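Local coordinates for protein cyanuric acid amidohydrolase (Azorhizobium caulinodans, PDB 4NQ3) that hydrolyses the s-triazine ring of cyanuric acid to carboxybiuret, a step in the breakdown of herbicides such as atrazine, at residues Val150-Arg164 and Arg222-Ile236. Residues are numbered along the deposited sequence; the frame is centred on the assembly and turned at random.
Sequences VHFVQVKCPLLTAMR and RASCSSGIELLGHEI. With BR8 (barbituric acid), chain C; SO4 (sulfate ion), chain H.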
loop_
_atom_site.group_PDB
_atom_site.type_symbol
_atom_site.label_atom_id
_atom_site.label_comp_id
_atom_site.label_asym_id
_atom_site.label_seq_id
_atom_site.Cartn_x
_atom_site.Cartn_y
_atom_site.Cartn_z
ATOM N N VAL A 150 -12.853 -31.140 -21.027
ATOM C CA VAL A 150 -12.932 -29.946 -20.199
ATOM C C VAL A 150 -11.623 -29.185 -20.299
ATOM O O VAL A 150 -10.556 -29.753 -20.131
ATOM C CB VAL A 150 -13.227 -30.298 -18.724
ATOM C CG1 VAL A 150 -13.013 -29.099 -17.831
ATOM C CG2 VAL A 150 -14.653 -30.831 -18.576
ATOM N N HIS A 151 -11.699 -27.882 -20.524
ATOM C CA HIS A 151 -10.486 -27.100 -20.740
ATOM C C HIS A 151 -10.208 -26.061 -19.673
ATOM O O HIS A 151 -9.080 -25.613 -19.526
ATOM C CB HIS A 151 -10.541 -26.427 -22.106
ATOM C CG HIS A 151 -10.249 -27.376 -23.216
ATOM N ND1 HIS A 151 -8.969 -27.586 -23.686
ATOM C CD2 HIS A 151 -11.052 -28.214 -23.910
ATOM C CE1 HIS A 151 -9.001 -28.502 -24.635
ATOM N NE2 HIS A 151 -10.251 -28.902 -24.787
ATOM N N PHE A 152 -11.224 -25.700 -18.910
ATOM C CA PHE A 152 -11.070 -24.658 -17.930
ATOM C C PHE A 152 -12.242 -24.666 -16.970
ATOM O O PHE A 152 -13.378 -24.669 -17.400
ATOM C CB PHE A 152 -10.981 -23.336 -18.645
ATOM C CG PHE A 152 -10.507 -22.220 -17.796
ATOM C CD1 PHE A 152 -9.154 -22.058 -17.559
ATOM C CD2 PHE A 152 -11.411 -21.299 -17.273
ATOM C CE1 PHE A 152 -8.693 -21.011 -16.801
ATOM C CE2 PHE A 152 -10.957 -20.237 -16.494
ATOM C CZ PHE A 152 -9.588 -20.089 -16.265
ATOM N N VAL A 153 -11.978 -24.748 -15.676
ATOM C CA VAL A 153 -13.053 -24.659 -14.701
ATOM C C VAL A 153 -12.830 -23.466 -13.778
ATOM O O VAL A 153 -11.894 -23.454 -12.975
ATOM C CB VAL A 153 -13.175 -25.939 -13.888
ATOM C CG1 VAL A 153 -14.342 -25.838 -12.912
ATOM C CG2 VAL A 153 -13.382 -27.083 -14.839
ATOM N N GLN A 154 -13.673 -22.445 -13.934
ATOM C CA GLN A 154 -13.621 -21.249 -13.100
ATOM C C GLN A 154 -14.464 -21.460 -11.854
ATOM O O GLN A 154 -15.571 -21.922 -11.953
ATOM C CB GLN A 154 -14.110 -20.041 -13.898
ATOM C CG GLN A 154 -14.072 -18.735 -13.172
ATOM C CD GLN A 154 -12.689 -18.386 -12.710
ATOM O OE1 GLN A 154 -11.745 -18.316 -13.500
ATOM N NE2 GLN A 154 -12.546 -18.186 -11.409
ATOM N N VAL A 155 -13.936 -21.144 -10.687
ATOM C CA VAL A 155 -14.707 -21.233 -9.460
ATOM C C VAL A 155 -14.567 -19.936 -8.670
ATOM O O VAL A 155 -13.463 -19.421 -8.499
ATOM C CB VAL A 155 -14.274 -22.426 -8.589
ATOM C CG1 VAL A 155 -14.840 -22.318 -7.175
ATOM C CG2 VAL A 155 -14.726 -23.690 -9.224
ATOM N N LYS A 156 -15.695 -19.405 -8.210
ATOM C CA LYS A 156 -15.691 -18.274 -7.307
ATOM C C LYS A 156 -15.948 -18.818 -5.917
ATOM O O LYS A 156 -16.953 -19.490 -5.702
ATOM C CB LYS A 156 -16.760 -17.267 -7.692
ATOM C CG LYS A 156 -16.689 -15.987 -6.895
ATOM C CD LYS A 156 -15.552 -15.170 -7.366
ATOM C CE LYS A 156 -15.005 -14.276 -6.281
ATOM N NZ LYS A 156 -13.743 -13.596 -6.717
ATOM N N CYS A 157 -15.033 -18.582 -4.981
ATOM C CA CYS A 157 -15.192 -19.170 -3.649
ATOM C C CYS A 157 -15.109 -18.115 -2.558
ATOM O O CYS A 157 -14.584 -17.031 -2.780
ATOM C CB CYS A 157 -14.123 -20.228 -3.398
ATOM S SG CYS A 157 -12.451 -19.554 -3.662
ATOM N N PRO A 158 -15.573 -18.455 -1.352
ATOM C CA PRO A 158 -15.656 -17.485 -0.261
ATOM C C PRO A 158 -14.324 -17.291 0.429
ATOM O O PRO A 158 -13.326 -17.809 -0.075
ATOM C CB PRO A 158 -16.689 -18.115 0.682
ATOM C CG PRO A 158 -16.571 -19.551 0.447
ATOM C CD PRO A 158 -16.260 -19.713 -1.015
ATOM N N LEU A 159 -14.306 -16.512 1.514
ATOM C CA LEU A 159 -13.106 -16.331 2.331
ATOM C C LEU A 159 -13.533 -16.036 3.755
ATOM O O LEU A 159 -14.724 -15.930 4.033
ATOM C CB LEU A 159 -12.230 -15.203 1.782
ATOM C CG LEU A 159 -12.877 -13.811 1.641
ATOM C CD1 LEU A 159 -13.043 -13.126 2.993
ATOM C CD2 LEU A 159 -12.086 -12.944 0.707
ATOM N N LEU A 160 -12.567 -15.865 4.646
ATOM C CA LEU A 160 -12.871 -15.536 6.036
ATOM C C LEU A 160 -12.427 -14.117 6.424
ATOM O O LEU A 160 -11.344 -13.645 6.050
ATOM C CB LEU A 160 -12.208 -16.541 6.979
ATOM C CG LEU A 160 -12.623 -17.998 6.799
ATOM C CD1 LEU A 160 -11.923 -18.867 7.817
ATOM C CD2 LEU A 160 -14.128 -18.129 6.949
ATOM N N THR A 161 -13.286 -13.432 7.165
ATOM C CA THR A 161 -12.914 -12.181 7.799
ATOM C C THR A 161 -12.813 -12.414 9.299
ATOM O O THR A 161 -13.261 -13.448 9.801
ATOM C CB THR A 161 -13.930 -11.082 7.543
ATOM O OG1 THR A 161 -15.166 -11.464 8.160
ATOM C CG2 THR A 161 -14.127 -10.861 6.035
ATOM N N ALA A 162 -12.244 -11.451 10.018
ATOM C CA ALA A 162 -12.148 -11.563 11.467
ATOM C C ALA A 162 -13.526 -11.880 12.062
ATOM O O ALA A 162 -13.656 -12.798 12.885
ATOM C CB ALA A 162 -11.573 -10.280 12.063
HETATM N N MSE A 163 -14.549 -11.144 11.615
HETATM C CA MSE A 163 -15.902 -11.297 12.148
HETATM C C MSE A 163 -16.401 -12.741 11.964
HETATM O O MSE A 163 -16.978 -13.336 12.875
HETATM C CB MSE A 163 -16.858 -10.307 11.482
HETATM C CG MSE A 163 -18.216 -10.149 12.170
HETATM SE SE MSE A 163 -19.069 -8.490 11.606
HETATM C CE MSE A 163 -20.289 -8.125 13.092
ATOM N N ARG A 164 -16.137 -13.308 10.795
ATOM C CA ARG A 164 -16.614 -14.639 10.466
ATOM C C ARG A 164 -15.918 -15.724 11.309
ATOM O O ARG A 164 -16.531 -16.721 11.702
ATOM C CB ARG A 164 -16.399 -14.889 8.976
ATOM C CG ARG A 164 -17.309 -14.085 8.110
ATOM C CD ARG A 164 -17.121 -14.397 6.653
ATOM N NE ARG A 164 -17.701 -13.330 5.846
ATOM C CZ ARG A 164 -17.699 -13.281 4.517
ATOM N NH1 ARG A 164 -17.143 -14.239 3.785
ATOM N NH2 ARG A 164 -18.241 -12.243 3.918
ATOM N N ARG A 222 -6.527 -27.552 -14.871
ATOM C CA ARG A 222 -7.664 -26.852 -15.412
ATOM C C ARG A 222 -8.384 -25.963 -14.413
ATOM O O ARG A 222 -9.205 -25.115 -14.798
ATOM C CB ARG A 222 -8.617 -27.868 -16.025
ATOM C CG ARG A 222 -8.163 -28.162 -17.439
ATOM C CD ARG A 222 -8.584 -29.497 -17.954
ATOM N NE ARG A 222 -7.938 -30.581 -17.236
ATOM C CZ ARG A 222 -8.340 -31.836 -17.332
ATOM N NH1 ARG A 222 -9.348 -32.132 -18.135
ATOM N NH2 ARG A 222 -7.744 -32.793 -16.639
ATOM N N ALA A 223 -8.026 -26.108 -13.142
ATOM C CA ALA A 223 -8.638 -25.317 -12.082
ATOM C C ALA A 223 -8.261 -23.843 -12.178
ATOM O O ALA A 223 -7.095 -23.500 -12.378
ATOM C CB ALA A 223 -8.248 -25.880 -10.703
ATOM N N SER A 224 -9.257 -22.973 -12.048
ATOM C CA SER A 224 -8.985 -21.558 -11.862
ATOM C C SER A 224 -9.894 -20.989 -10.768
ATOM O O SER A 224 -11.082 -20.821 -10.966
ATOM C CB SER A 224 -9.165 -20.803 -13.160
ATOM O OG SER A 224 -9.073 -19.412 -12.924
ATOM N N CYS A 225 -9.336 -20.710 -9.599
ATOM C CA CYS A 225 -10.152 -20.298 -8.464
ATOM C C CYS A 225 -9.903 -18.872 -8.021
ATOM O O CYS A 225 -8.762 -18.418 -7.955
ATOM C CB CYS A 225 -9.907 -21.248 -7.321
ATOM S SG CYS A 225 -10.219 -22.909 -7.903
ATOM N N SER A 226 -10.988 -18.176 -7.721
ATOM C CA SER A 226 -10.958 -16.772 -7.350
ATOM C C SER A 226 -11.830 -16.583 -6.108
ATOM O O SER A 226 -13.018 -16.950 -6.098
ATOM C CB SER A 226 -11.446 -15.909 -8.513
ATOM O OG SER A 226 -11.497 -14.545 -8.165
ATOM N N SER A 227 -11.227 -16.051 -5.050
ATOM C CA SER A 227 -11.893 -15.934 -3.762
ATOM C C SER A 227 -12.465 -14.514 -3.618
ATOM O O SER A 227 -11.979 -13.585 -4.240
ATOM C CB SER A 227 -10.908 -16.278 -2.640
ATOM O OG SER A 227 -11.526 -16.335 -1.366
ATOM N N GLY A 228 -13.514 -14.339 -2.825
ATOM C CA GLY A 228 -14.090 -13.025 -2.669
ATOM C C GLY A 228 -14.900 -12.883 -1.400
ATOM O O GLY A 228 -15.453 -13.843 -0.886
ATOM N N ILE A 229 -14.972 -11.667 -0.887
ATOM C CA ILE A 229 -15.680 -11.421 0.359
ATOM C C ILE A 229 -17.184 -11.400 0.160
ATOM O O ILE A 229 -17.941 -11.469 1.132
ATOM C CB ILE A 229 -15.228 -10.085 0.999
ATOM C CG1 ILE A 229 -15.766 -9.944 2.415
ATOM C CG2 ILE A 229 -15.665 -8.913 0.162
ATOM C CD1 ILE A 229 -15.123 -8.777 3.141
ATOM N N GLU A 230 -17.620 -11.331 -1.096
ATOM C CA GLU A 230 -19.023 -11.032 -1.400
ATOM C C GLU A 230 -19.953 -12.228 -1.592
ATOM O O GLU A 230 -21.089 -12.045 -2.008
ATOM C CB GLU A 230 -19.112 -10.177 -2.667
ATOM C CG GLU A 230 -18.610 -10.844 -3.960
ATOM C CD GLU A 230 -17.081 -10.747 -4.079
ATOM O OE1 GLU A 230 -16.495 -10.028 -3.239
ATOM O OE2 GLU A 230 -16.474 -11.321 -5.024
ATOM N N LEU A 231 -19.497 -13.448 -1.354
ATOM C CA LEU A 231 -20.427 -14.567 -1.446
ATOM C C LEU A 231 -20.158 -15.583 -0.347
ATOM O O LEU A 231 -19.036 -15.682 0.122
ATOM C CB LEU A 231 -20.330 -15.224 -2.824
ATOM C CG LEU A 231 -19.188 -16.206 -3.126
ATOM C CD1 LEU A 231 -19.488 -16.930 -4.404
ATOM C CD2 LEU A 231 -17.887 -15.513 -3.265
ATOM N N LEU A 232 -21.160 -16.360 0.046
ATOM C CA LEU A 232 -20.926 -17.358 1.081
ATOM C C LEU A 232 -20.796 -18.771 0.524
ATOM O O LEU A 232 -20.323 -19.670 1.228
ATOM C CB LEU A 232 -22.030 -17.314 2.130
ATOM C CG LEU A 232 -22.056 -15.979 2.866
ATOM C CD1 LEU A 232 -23.137 -16.030 3.906
ATOM C CD2 LEU A 232 -20.673 -15.640 3.483
ATOM N N GLY A 233 -21.216 -18.951 -0.731
ATOM C CA GLY A 233 -21.076 -20.219 -1.448
ATOM C C GLY A 233 -20.094 -20.189 -2.621
ATOM O O GLY A 233 -19.062 -19.497 -2.571
ATOM N N HIS A 234 -20.388 -20.967 -3.663
ATOM C CA HIS A 234 -19.518 -21.035 -4.842
ATOM C C HIS A 234 -20.275 -20.806 -6.151
ATOM O O HIS A 234 -21.456 -21.150 -6.258
ATOM C CB HIS A 234 -18.810 -22.397 -4.934
ATOM C CG HIS A 234 -18.072 -22.801 -3.696
ATOM N ND1 HIS A 234 -18.698 -23.371 -2.612
ATOM C CD2 HIS A 234 -16.760 -22.717 -3.370
ATOM C CE1 HIS A 234 -17.805 -23.623 -1.670
ATOM N NE2 HIS A 234 -16.618 -23.236 -2.104
ATOM N N GLU A 235 -19.593 -20.231 -7.145
ATOM C CA GLU A 235 -20.094 -20.236 -8.527
ATOM C C GLU A 235 -19.147 -21.078 -9.359
ATOM O O GLU A 235 -17.938 -20.897 -9.287
ATOM C CB GLU A 235 -20.185 -18.839 -9.099
ATOM C CG GLU A 235 -20.831 -17.864 -8.136
ATOM C CD GLU A 235 -22.309 -17.649 -8.419
ATOM O OE1 GLU A 235 -22.663 -16.531 -8.874
ATOM O OE2 GLU A 235 -23.114 -18.586 -8.162
ATOM N N ILE A 236 -19.689 -22.005 -10.133
ATOM C CA ILE A 236 -18.869 -22.849 -10.980
ATOM C C ILE A 236 -19.211 -22.644 -12.461
ATOM O O ILE A 236 -20.390 -22.648 -12.854
ATOM C CB ILE A 236 -19.041 -24.322 -10.622
ATOM C CG1 ILE A 236 -18.356 -24.622 -9.292
ATOM C CG2 ILE A 236 -18.444 -25.208 -11.698
ATOM C CD1 ILE A 236 -19.153 -24.194 -8.107
HETATM N N1 BR8 C . -9.707 -12.900 -5.741
HETATM C C2 BR8 C . -9.726 -11.804 -6.533
HETATM O O2 BR8 C . -10.565 -10.952 -6.313
HETATM N N3 BR8 C . -8.816 -11.661 -7.542
HETATM C C4 BR8 C . -7.823 -12.641 -7.797
HETATM O O4 BR8 C . -7.018 -12.474 -8.708
HETATM C C5 BR8 C . -7.720 -13.945 -7.002
HETATM C C6 BR8 C . -8.792 -13.933 -5.921
HETATM O O8 BR8 C . -8.865 -14.868 -5.156
HETATM S S SO4 H . -18.270 -9.619 7.141
HETATM O O1 SO4 H . -19.317 -8.944 6.365
HETATM O O2 SO4 H . -17.456 -8.682 7.934
HETATM O O3 SO4 H . -17.439 -10.293 6.151
HETATM O O4 SO4 H . -18.854 -10.622 8.044
HETATM O O HOH W 1 -9.741 -17.065 -11.392
HETATM O O HOH W 2 -16.843 -14.838 1.004
#
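With CG of K156 anti to the backbone N (chi1 -173°) and the chain bent at chi2 (75°), the lysine reaches across to its register partner S226, whose OG is likewise anti to its N (chi1 177°). NZ donates to S226 OG at 2.8 Å, joining active-site lysine to nucleophilic serine; it also donates to M78 O and, weakly, to S227 O, while E230, paired with R52, is a long salt-bridge partner. S227 grips barbituric acid through its backbone: N donates to ligand O8 (2.6 Å), and O accepts from N1 (2.8 Å). The K156-S226 dyad sits on the sheet assigned to repeating unit B, in which strand 150-157 runs parallel to 223-227 and antiparallel to 235-242. Alternating bonds such as V155 N to S224 O (2.9 Å) fix the parallel register, and K156 N to E235 O (2.9 Å) secures the other edge. P158 CD lies over the H234 ring face, 4.0 Å from its centroid (CH-pi). R164 NH2 meets I229 O in the guanidinium plane (2.9 Å), NH1 donates to L159 O, NE and NH2 bond weakly to sulfate O3, and L232 CD2 sits over the rim of one face. Cutting this side chain back to an alanine is likely to leave I229 O and L159 O without these donors and L232 without its flat partner.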